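Local atomic coordinates of ubiquinol-cytochrome C chaperone (Brucella abortus NCTC 8038, PDB entry 6RWT), a protein that probably acts as an assembly chaperone of respiratory complex III, its mitochondrial homologue Cbp3 interacting with newly synthesized cytochrome b. Residues W142-A145 / C146-G149; R32-Q36 / F37-D41; K99-K102 / K103-R106. All blocks are in the same frame, centred on the assembly; numbering follows the deposited sequence.

Contact 1 of 3, residues W142-A145 / C146-G149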
ATOM      1  N   TRP A 142     -13.811  -0.862  17.229  1.00 35.37           N
ATOM      2  CA  TRP A 142     -12.726  -1.833  17.024  1.00 31.43           C
ATOM      3  C   TRP A 142     -11.591  -1.500  17.996  1.00 32.01           C
ATOM      4  O   TRP A 142     -10.894  -0.506  17.785  1.00 32.84           O
ATOM      5  CB  TRP A 142     -12.237  -1.763  15.570  1.00 28.15           C
ATOM      6  CG  TRP A 142     -11.101  -2.707  15.196  1.00 27.39           C
ATOM      7  CD1 TRP A 142     -10.713  -3.838  15.853  1.00 27.20           C
ATOM      8  CD2 TRP A 142     -10.258  -2.609  14.036  1.00 26.23           C
ATOM      9  NE1 TRP A 142      -9.658  -4.437  15.193  1.00 25.36           N
ATOM     10  CE2 TRP A 142      -9.363  -3.701  14.074  1.00 25.53           C
ATOM     11  CE3 TRP A 142     -10.166  -1.694  12.973  1.00 24.65           C
ATOM     12  CZ2 TRP A 142      -8.387  -3.908  13.087  1.00 24.92           C
ATOM     13  CZ3 TRP A 142      -9.200  -1.900  11.994  1.00 25.62           C
ATOM     14  CH2 TRP A 142      -8.323  -3.001  12.058  1.00 24.07           C
ATOM     15  N   PRO A 143     -11.401  -2.317  19.064  1.00 33.70           N
ATOM     16  CA  PRO A 143     -10.387  -2.018  20.091  1.00 36.12           C
ATOM     17  C   PRO A 143      -8.964  -1.743  19.593  1.00 33.74           C
ATOM     18  O   PRO A 143      -8.259  -0.940  20.205  1.00 37.00           O
ATOM     19  CB  PRO A 143     -10.400  -3.271  20.977  1.00 36.72           C
ATOM     20  CG  PRO A 143     -11.782  -3.805  20.842  1.00 36.76           C
ATOM     21  CD  PRO A 143     -12.222  -3.485  19.443  1.00 35.65           C
ATOM     22  N   HIS A 144      -8.556  -2.389  18.496  1.00 30.56           N
ATOM     23  CA  HIS A 144      -7.189  -2.244  17.970  1.00 28.24           C
ATOM     24  C   HIS A 144      -7.019  -1.235  16.817  1.00 27.76           C
ATOM     25  O   HIS A 144      -5.916  -1.107  16.279  1.00 28.16           O
ATOM     26  CB  HIS A 144      -6.644  -3.628  17.585  1.00 29.53           C
ATOM     27  CG  HIS A 144      -6.492  -4.550  18.756  1.00 32.25           C
ATOM     28  ND1 HIS A 144      -7.468  -5.449  19.127  1.00 34.99           N
ATOM     29  CD2 HIS A 144      -5.484  -4.698  19.649  1.00 33.31           C
ATOM     30  CE1 HIS A 144      -7.066  -6.116  20.195  1.00 36.70           C
ATOM     31  NE2 HIS A 144      -5.865  -5.680  20.532  1.00 35.14           N
ATOM     32  N   ALA A 145      -8.077  -0.508  16.452  1.00 27.91           N
ATOM     33  CA  ALA A 145      -7.989   0.520  15.395  1.00 27.21           C
ATOM     34  C   ALA A 145      -6.965   1.622  15.688  1.00 27.42           C
ATOM     35  O   ALA A 145      -6.243   2.038  14.791  1.00 28.25           O
ATOM     36  CB  ALA A 145      -9.356   1.138  15.116  1.00 27.85           C
ATOM     37  N   CYS A 146      -6.911   2.089  16.933  0.50 28.77           N
ATOM     38  CA  CYS A 146      -5.931   3.114  17.333  0.50 30.86           C
ATOM     39  C   CYS A 146      -4.480   2.597  17.332  0.50 30.10           C
ATOM     40  O   CYS A 146      -3.548   3.367  17.103  0.50 30.37           O
ATOM     41  CB  CYS A 146      -6.300   3.693  18.701  0.50 33.24           C
ATOM     42  SG  CYS A 146      -7.829   4.663  18.678  0.50 37.30           S
ATOM     43  N   TYR A 147      -4.300   1.304  17.591  1.00 29.95           N
ATOM     44  CA  TYR A 147      -2.988   0.628  17.471  1.00 30.15           C
ATOM     45  C   TYR A 147      -2.501   0.600  16.012  1.00 27.97           C
ATOM     46  O   TYR A 147      -1.342   0.932  15.714  1.00 26.29           O
ATOM     47  CB  TYR A 147      -3.079  -0.826  17.959  1.00 35.70           C
ATOM     48  CG  TYR A 147      -2.447  -1.141  19.293  1.00 44.94           C
ATOM     49  CD1 TYR A 147      -1.078  -1.382  19.387  1.00 50.88           C
ATOM     50  CD2 TYR A 147      -3.219  -1.267  20.448  1.00 49.10           C
ATOM     51  CE1 TYR A 147      -0.485  -1.701  20.601  1.00 55.63           C
ATOM     52  CE2 TYR A 147      -2.636  -1.587  21.669  1.00 53.34           C
ATOM     53  CZ  TYR A 147      -1.266  -1.804  21.738  1.00 58.04           C
ATOM     54  OH  TYR A 147      -0.665  -2.120  22.937  1.00 65.91           O
ATOM     55  N   LEU A 148      -3.388   0.183  15.112  1.00 24.39           N
ATOM     56  CA  LEU A 148      -3.061   0.145  13.685  1.00 23.20           C
ATOM     57  C   LEU A 148      -2.802   1.570  13.166  1.00 23.67           C
ATOM     58  O   LEU A 148      -1.865   1.791  12.392  1.00 21.95           O
ATOM     59  CB  LEU A 148      -4.167  -0.544  12.882  1.00 23.90           C
ATOM     60  CG  LEU A 148      -3.923  -0.719  11.374  1.00 23.03           C
ATOM     61  CD1 LEU A 148      -2.616  -1.448  11.081  1.00 23.21           C
ATOM     62  CD2 LEU A 148      -5.089  -1.439  10.702  1.00 24.28           C
ATOM     63  N   GLY A 149      -3.614   2.528  13.606  1.00 23.14           N
ATOM     64  CA  GLY A 149      -3.409   3.929  13.248  1.00 23.67           C
ATOM     65  C   GLY A 149      -2.058   4.487  13.680  1.00 24.56           C
ATOM     66  O   GLY A 149      -1.403   5.200  12.911  1.00 23.97           O
TER
HETATM   67  O   HOH W   1      -9.390   1.764  18.667  1.00 35.46           O

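Contact 2 of 3, residues R32-Q36 / F37-D41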
ATOM      1  N   ARG A  32       1.236  -9.870  13.395  1.00 24.91           N
ATOM      2  CA  ARG A  32       0.501  -9.138  14.437  1.00 26.32           C
ATOM      3  C   ARG A  32      -0.831  -8.548  13.951  1.00 24.07           C
ATOM      4  O   ARG A  32      -1.784  -8.475  14.725  1.00 23.60           O
ATOM      5  CB  ARG A  32       1.368  -8.031  15.062  1.00 27.49           C
ATOM      6  CG  ARG A  32       0.826  -7.500  16.383  1.00 28.52           C
ATOM      7  CD  ARG A  32       1.729  -6.451  17.015  1.00 28.41           C
ATOM      8  NE  ARG A  32       1.273  -6.086  18.363  1.00 30.79           N
ATOM      9  CZ  ARG A  32       1.774  -5.096  19.101  1.00 33.28           C
ATOM     10  NH1 ARG A  32       2.761  -4.325  18.639  1.00 34.71           N
ATOM     11  NH2 ARG A  32       1.279  -4.867  20.319  1.00 36.06           N
ATOM     12  N   PHE A  33      -0.915  -8.145  12.678  1.00 22.41           N
ATOM     13  CA  PHE A  33      -2.178  -7.608  12.151  1.00 22.32           C
ATOM     14  C   PHE A  33      -3.320  -8.619  12.329  1.00 22.37           C
ATOM     15  O   PHE A  33      -4.423  -8.250  12.709  1.00 23.58           O
ATOM     16  CB  PHE A  33      -2.105  -7.261  10.651  1.00 21.30           C
ATOM     17  CG  PHE A  33      -1.044  -6.251  10.274  1.00 20.31           C
ATOM     18  CD1 PHE A  33      -0.876  -5.059  10.982  1.00 20.69           C
ATOM     19  CD2 PHE A  33      -0.246  -6.472   9.149  1.00 20.51           C
ATOM     20  CE1 PHE A  33       0.096  -4.139  10.601  1.00 20.41           C
ATOM     21  CE2 PHE A  33       0.717  -5.554   8.768  1.00 19.70           C
ATOM     22  CZ  PHE A  33       0.892  -4.384   9.500  1.00 20.18           C
ATOM     23  N   TYR A  34      -3.024  -9.892  12.061  1.00 21.73           N
ATOM     24  CA  TYR A  34      -4.023 -10.957  12.001  1.00 23.35           C
ATOM     25  C   TYR A  34      -4.201 -11.686  13.342  1.00 26.56           C
ATOM     26  O   TYR A  34      -5.275 -12.222  13.631  1.00 30.96           O
ATOM     27  CB  TYR A  34      -3.653 -11.947  10.889  1.00 22.09           C
ATOM     28  CG  TYR A  34      -3.374 -11.269   9.549  1.00 20.88           C
ATOM     29  CD1 TYR A  34      -4.417 -10.912   8.680  1.00 20.67           C
ATOM     30  CD2 TYR A  34      -2.073 -10.934   9.179  1.00 21.40           C
ATOM     31  CE1 TYR A  34      -4.154 -10.273   7.466  1.00 21.03           C
ATOM     32  CE2 TYR A  34      -1.802 -10.298   7.972  1.00 20.86           C
ATOM     33  CZ  TYR A  34      -2.843  -9.968   7.114  1.00 21.04           C
ATOM     34  OH  TYR A  34      -2.561  -9.334   5.913  1.00 21.68           O
ATOM     35  N   ALA A  35      -3.151 -11.723  14.149  1.00 27.34           N
ATOM     36  CA  ALA A  35      -3.258 -12.277  15.491  1.00 29.43           C
ATOM     37  C   ALA A  35      -3.843 -11.191  16.417  1.00 30.89           C
ATOM     38  O   ALA A  35      -5.068 -11.054  16.487  1.00 34.74           O
ATOM     39  CB  ALA A  35      -1.913 -12.813  15.967  1.00 32.58           C
ATOM     40  N   GLN A  36      -3.009 -10.387  17.069  1.00 30.38           N
ATOM     41  CA  GLN A  36      -3.500  -9.462  18.101  1.00 32.15           C
ATOM     42  C   GLN A  36      -4.537  -8.444  17.603  1.00 29.79           C
ATOM     43  O   GLN A  36      -5.543  -8.230  18.271  1.00 29.91           O
ATOM     44  CB  GLN A  36      -2.344  -8.731  18.799  1.00 35.53           C
ATOM     45  CG  GLN A  36      -2.799  -7.864  19.973  1.00 38.46           C
ATOM     46  CD  GLN A  36      -1.664  -7.203  20.731  1.00 42.18           C
ATOM     47  OE1 GLN A  36      -0.514  -7.197  20.289  1.00 43.90           O
ATOM     48  NE2 GLN A  36      -1.989  -6.633  21.888  1.00 45.35           N
ATOM     49  N   PHE A  37      -4.307  -7.833  16.433  1.00 27.09           N
ATOM     50  CA  PHE A  37      -5.160  -6.717  15.983  1.00 26.36           C
ATOM     51  C   PHE A  37      -6.514  -7.152  15.400  1.00 25.72           C
ATOM     52  O   PHE A  37      -7.382  -6.303  15.185  1.00 25.55           O
ATOM     53  CB  PHE A  37      -4.437  -5.815  14.963  1.00 26.61           C
ATOM     54  CG  PHE A  37      -3.246  -5.045  15.499  1.00 27.46           C
ATOM     55  CD1 PHE A  37      -2.796  -5.151  16.823  1.00 30.04           C
ATOM     56  CD2 PHE A  37      -2.539  -4.209  14.628  1.00 28.19           C
ATOM     57  CE1 PHE A  37      -1.687  -4.430  17.255  1.00 29.96           C
ATOM     58  CE2 PHE A  37      -1.434  -3.491  15.060  1.00 27.71           C
ATOM     59  CZ  PHE A  37      -1.011  -3.599  16.378  1.00 30.40           C
ATOM     60  N   GLN A  38      -6.682  -8.449  15.117  1.00 25.18           N
ATOM     61  CA  GLN A  38      -7.944  -9.003  14.601  1.00 26.98           C
ATOM     62  C   GLN A  38      -8.343  -8.472  13.210  1.00 24.19           C
ATOM     63  O   GLN A  38      -9.538  -8.390  12.883  1.00 24.58           O
ATOM     64  CB  GLN A  38      -9.095  -8.830  15.619  1.00 29.47           C
ATOM     65  CG  GLN A  38      -8.812  -9.440  16.990  1.00 36.15           C
ATOM     66  CD  GLN A  38      -8.616 -10.948  16.958  1.00 43.63           C
ATOM     67  OE1 GLN A  38      -7.718 -11.477  17.615  1.00 55.97           O
ATOM     68  NE2 GLN A  38      -9.456 -11.653  16.200  1.00 45.32           N
ATOM     69  N   VAL A  39      -7.347  -8.145  12.383  1.00 21.58           N
ATOM     70  CA  VAL A  39      -7.590  -7.988  10.936  1.00 19.81           C
ATOM     71  C   VAL A  39      -7.961  -9.388  10.404  1.00 19.61           C
ATOM     72  O   VAL A  39      -7.262 -10.357  10.696  1.00 22.11           O
ATOM     73  CB  VAL A  39      -6.376  -7.407  10.170  1.00 19.64           C
ATOM     74  CG1 VAL A  39      -6.659  -7.371   8.669  1.00 19.82           C
ATOM     75  CG2 VAL A  39      -6.042  -6.005  10.667  1.00 20.78           C
ATOM     76  N   PRO A  40      -9.065  -9.507   9.645  1.00 20.85           N
ATOM     77  CA  PRO A  40      -9.457 -10.848   9.186  1.00 21.22           C
ATOM     78  C   PRO A  40      -8.410 -11.491   8.258  1.00 20.04           C
ATOM     79  O   PRO A  40      -7.918 -10.828   7.347  1.00 18.80           O
ATOM     80  CB  PRO A  40     -10.774 -10.593   8.436  1.00 21.59           C
ATOM     81  CG  PRO A  40     -11.260  -9.269   8.935  1.00 22.51           C
ATOM     82  CD  PRO A  40     -10.028  -8.479   9.207  1.00 22.06           C
ATOM     83  N   ASP A  41      -8.064 -12.763   8.495  1.00 20.02           N
ATOM     84  CA  ASP A  41      -7.124 -13.489   7.628  1.00 20.04           C
ATOM     85  C   ASP A  41      -7.947 -14.169   6.529  1.00 18.93           C
ATOM     86  O   ASP A  41      -8.121 -15.391   6.520  1.00 20.19           O
ATOM     87  CB  ASP A  41      -6.286 -14.488   8.441  1.00 21.35           C
ATOM     88  CG  ASP A  41      -5.114 -15.077   7.652  1.00 22.72           C
ATOM     89  OD1 ASP A  41      -4.967 -14.791   6.439  1.00 21.93           O
ATOM     90  OD2 ASP A  41      -4.325 -15.837   8.262  1.00 26.72           O
TER
HETATM   91  O   HOH W   2      -7.516 -12.579  12.150  1.00 36.78           O

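Contact 3 of 3, residues K99-K102 / K103-R106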
ATOM      1  N   LYS A  99     -16.332  -3.867 -16.992  1.00 31.12           N
ATOM      2  CA  LYS A  99     -15.518  -2.784 -16.430  1.00 31.69           C
ATOM      3  C   LYS A  99     -14.853  -3.181 -15.095  1.00 30.28           C
ATOM      4  O   LYS A  99     -14.670  -2.333 -14.214  1.00 26.86           O
ATOM      5  CB  LYS A  99     -16.354  -1.501 -16.249  1.00 31.95           C
ATOM      6  CG  LYS A  99     -17.065  -0.992 -17.502  1.00 35.15           C
ATOM      7  CD  LYS A  99     -17.750   0.342 -17.216  1.00 39.83           C
ATOM      8  CE  LYS A  99     -18.107   1.116 -18.475  1.00 44.52           C
ATOM      9  NZ  LYS A  99     -19.401   0.668 -19.054  1.00 49.22           N
ATOM     10  N   ARG A 100     -14.491  -4.458 -14.958  1.00 30.12           N
ATOM     11  CA  ARG A 100     -13.999  -5.003 -13.689  1.00 30.35           C
ATOM     12  C   ARG A 100     -12.797  -4.212 -13.168  1.00 29.95           C
ATOM     13  O   ARG A 100     -12.793  -3.812 -12.013  1.00 26.57           O
ATOM     14  CB  ARG A 100     -13.635  -6.491 -13.832  1.00 31.88           C
ATOM     15  CG  ARG A 100     -13.282  -7.211 -12.529  1.00 32.16           C
ATOM     16  CD  ARG A 100     -13.043  -8.698 -12.772  1.00 33.51           C
ATOM     17  NE  ARG A 100     -11.938  -8.861 -13.715  1.00 34.79           N
ATOM     18  CZ  ARG A 100     -10.737  -9.385 -13.462  1.00 31.47           C
ATOM     19  NH1 ARG A 100     -10.416  -9.939 -12.282  1.00 28.25           N
ATOM     20  NH2 ARG A 100      -9.849  -9.399 -14.447  1.00 32.00           N
ATOM     21  N   MET A 101     -11.810  -3.959 -14.023  1.00 30.09           N
ATOM     22  CA  MET A 101     -10.576  -3.267 -13.614  1.00 30.89           C
ATOM     23  C   MET A 101     -10.794  -1.803 -13.254  1.00 27.11           C
ATOM     24  O   MET A 101     -10.169  -1.292 -12.314  1.00 26.37           O
ATOM     25  CB  MET A 101      -9.524  -3.353 -14.724  1.00 36.83           C
ATOM     26  CG  MET A 101      -9.107  -4.769 -15.082  1.00 42.42           C
ATOM     27  SD  MET A 101      -7.788  -5.393 -14.050  1.00 49.30           S
ATOM     28  CE  MET A 101      -8.650  -6.098 -12.659  1.00 29.38           C
ATOM     29  N   LYS A 102     -11.652  -1.124 -14.015  1.00 26.65           N
ATOM     30  CA  LYS A 102     -12.034   0.259 -13.712  1.00 26.60           C
ATOM     31  C   LYS A 102     -12.716   0.352 -12.346  1.00 24.08           C
ATOM     32  O   LYS A 102     -12.410   1.255 -11.562  1.00 23.68           O
ATOM     33  CB  LYS A 102     -12.945   0.827 -14.808  1.00 29.44           C
ATOM     34  CG  LYS A 102     -12.226   1.085 -16.125  1.00 35.47           C
ATOM     35  CD  LYS A 102     -13.201   1.196 -17.291  1.00 40.92           C
ATOM     36  CE  LYS A 102     -12.472   1.423 -18.607  1.00 46.47           C
ATOM     37  NZ  LYS A 102     -13.409   1.463 -19.765  1.00 50.70           N
ATOM     38  N   LYS A 103     -13.614  -0.593 -12.053  1.00 21.85           N
ATOM     39  CA  LYS A 103     -14.285  -0.646 -10.741  1.00 22.94           C
ATOM     40  C   LYS A 103     -13.294  -0.923  -9.595  1.00 23.11           C
ATOM     41  O   LYS A 103     -13.406  -0.328  -8.511  1.00 21.69           O
ATOM     42  CB  LYS A 103     -15.412  -1.690 -10.742  1.00 23.90           C
ATOM     43  CG  LYS A 103     -16.606  -1.341 -11.637  1.00 26.94           C
ATOM     44  CD  LYS A 103     -17.517  -2.549 -11.783  1.00 30.36           C
ATOM     45  CE  LYS A 103     -18.752  -2.255 -12.620  1.00 33.02           C
ATOM     46  NZ  LYS A 103     -19.446  -3.527 -12.971  1.00 38.31           N
ATOM     47  N   LEU A 104     -12.331  -1.822  -9.820  0.50 23.11           N
ATOM     48  CA  LEU A 104     -11.292  -2.099  -8.809  0.50 23.29           C
ATOM     49  C   LEU A 104     -10.429  -0.888  -8.518  0.50 21.29           C
ATOM     50  O   LEU A 104     -10.141  -0.587  -7.360  0.50 20.49           O
ATOM     51  CB  LEU A 104     -10.358  -3.207  -9.256  0.50 26.36           C
ATOM     52  CG  LEU A 104     -10.862  -4.621  -9.131  0.50 31.36           C
ATOM     53  CD1 LEU A 104     -12.180  -4.720  -9.836  0.50 34.62           C
ATOM     54  CD2 LEU A 104      -9.833  -5.459  -9.835  0.50 32.37           C
ATOM     55  N   ALA A 105      -9.992  -0.207  -9.572  1.00 20.80           N
ATOM     56  CA  ALA A 105      -9.229   1.038  -9.400  1.00 22.30           C
ATOM     57  C   ALA A 105      -9.986   2.109  -8.598  1.00 21.55           C
ATOM     58  O   ALA A 105      -9.409   2.728  -7.692  1.00 21.85           O
ATOM     59  CB  ALA A 105      -8.788   1.581 -10.750  1.00 22.79           C
ATOM     60  N   ARG A 106     -11.278   2.298  -8.893  1.00 23.13           N
ATOM     61  CA  ARG A 106     -12.134   3.187  -8.092  1.00 23.82           C
ATOM     62  C   ARG A 106     -12.257   2.707  -6.637  1.00 22.53           C
ATOM     63  O   ARG A 106     -12.259   3.533  -5.722  1.00 23.03           O
ATOM     64  CB  ARG A 106     -13.521   3.337  -8.747  1.00 26.33           C
ATOM     65  CG  ARG A 106     -14.488   4.284  -8.046  1.00 31.58           C
ATOM     66  CD  ARG A 106     -15.709   4.563  -8.921  1.00 39.47           C
ATOM     67  NE  ARG A 106     -16.751   5.326  -8.221  1.00 46.73           N
ATOM     68  CZ  ARG A 106     -17.876   5.789  -8.775  1.00 50.00           C
ATOM     69  NH1 ARG A 106     -18.749   6.456  -8.025  1.00 53.10           N
ATOM     70  NH2 ARG A 106     -18.156   5.580 -10.066  1.00 55.81           N
TER

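Contact 1 of 3, residues W142-A145 / C146-G149
The first turn of helix 145-161 illustrates how a chain swings from a loop into a helix: H144, the residue just before the helix, hands its carbonyl to L148, and a type I beta turn from W142 to A145 leads in. The turn is closed by A145 N donating to W142 O at 3.1 Å. The first i to i+4 bond, from L148 N to H144 O, is 3.1 Å long and nearly straight (166° at the hydrogen), and G149 N continues the pattern with a 2.9 Å bond to A145 O. A water joins turn to helix, donating to W142 O and accepting from C146 N.

On the buried side, W142 has CG anti to its backbone nitrogen (chi1 180°), which folds the indole back alongside the turn with one face against A145 N and H144 CA. Its NE1 is bonded to F37 O in the 32-41 loop, and T132 and I135 of helix 124-135 pack against the indole. The H144 and Y147 side chains run alongside one another, H144 CD2 4.2 Å from Y147 CD2. At the far rim of the indole, W142 CH2 meets the methyl L148 CD2 at 3.8 Å.

Contact 2 of 3, residues R32-Q36 / F37-D41
The backbone bonds F37 N to R32 O at 3.1 Å (i to i+5) and V39 N to F33 O at 2.9 Å (i to i+6); residues 32-34 keep helical backbone angles before the chain turns into loop, and a type I beta turn from A35 to Q38 is closed by a weak bond from Q38 N to A35 O. Q38 has positive phi (64°), which turns the chain toward the extended V39 and P40. A water bridges the two arms by donating to both Y34 O and V39 O.

This is the connection between helix 2-28 and helix 43-61, with F33 and F37 facing inward. R32 CG lies over one face of the F37 ring, offset toward its rim; further out the face of the guanidinium rests on the F37 rim, R32 NE 3.6 Å from F37 CE1, the two planes 39° apart. On another flank F33 CD1 meets F37 CD2, while F33 CB rests near V39 CG2. Y34 reaches V39 CG1 through CE1, and P40 O lies at the edge of the tyrosine ring; Y34 OH bonds to A28 O.

Q36, fully extended with CG anti to its backbone nitrogen (chi1 -174°), carries its amide alongside R32. Both NE and NH2 of R32 donate to Q36 OE1, each bond 2.9 Å long, the oxygen lying in the guanidinium plane while both donors stand off the same face of the amide.

M49 of helix 43-61 packs on F33, Y34 and V39, and D41 forms a salt bridge with R46 of that helix. With R32 NH1 also bonded to V177 O and V180 O, the guanidinium is held along two sides, which would fix its rotation. Q36 OE1 and the carbonyls of V177 and V180 thus offer it neutral acceptors, which probably stabilise its charge.

Contact 3 of 3, residues K99-K102 / K103-R106
Four backbone hydrogen bonds make the first turns of helix 100-120, where K99, with positive phi, occupies the N-cap position. K103 N donates to K99 O at 3.0 Å, close to straight at 165°, and the ladder continues with L104 N to R100 O, A105 N to M101 O and R106 N to K102 O, all within 3.0-3.1 Å.

In carbon-to-carbonyl packing, K103 runs its extended chain past the N-cap carbonyl, K103 CG lying 3.4 Å from K99 O. M101 is bent at chi2 and chi3 (-86° and 87°), and its methyl CE is modelled over the R100 guanidinium, although the exact place of that methyl is doubtful.

The polar ends are met by residues earlier in the chain. R100 forms two salt bridges: two carboxylates, D94 at NE and D84 at NH2, meet the same edge of the guanidinium, which would restrain its rotation. K103 NZ, at the end of the extended lysine chain, bonds to P98 O.

Helix 66-89 lies along one side of this start: L87 touches R100 and L104, D84 touches M101, and F80 touches A105, whereas K99, K102, K103 and R106 are exposed.

Followed from the N terminus, the chain leaves helix 2-28 and meets contact 2 first, where residues 32-41 close a compact loop before helix 43-61. Contact 3 comes next, at the start of helix 100-120, and contact 1 follows at the entry to helix 145-161. All three are local and lie in series; none encloses or crosses another. Contacts 1 and 2 nevertheless touch, their centres about 11 Å apart: besides the indole bond to F37 O, H144 packs on Q36 and Y147 on R32, tying the 32-41 loop to the start of helix 145-161. Contact 3 stands apart, its centre about 27 Å from that of contact 2, and belongs to the pairing of helices 66-89 and 100-120.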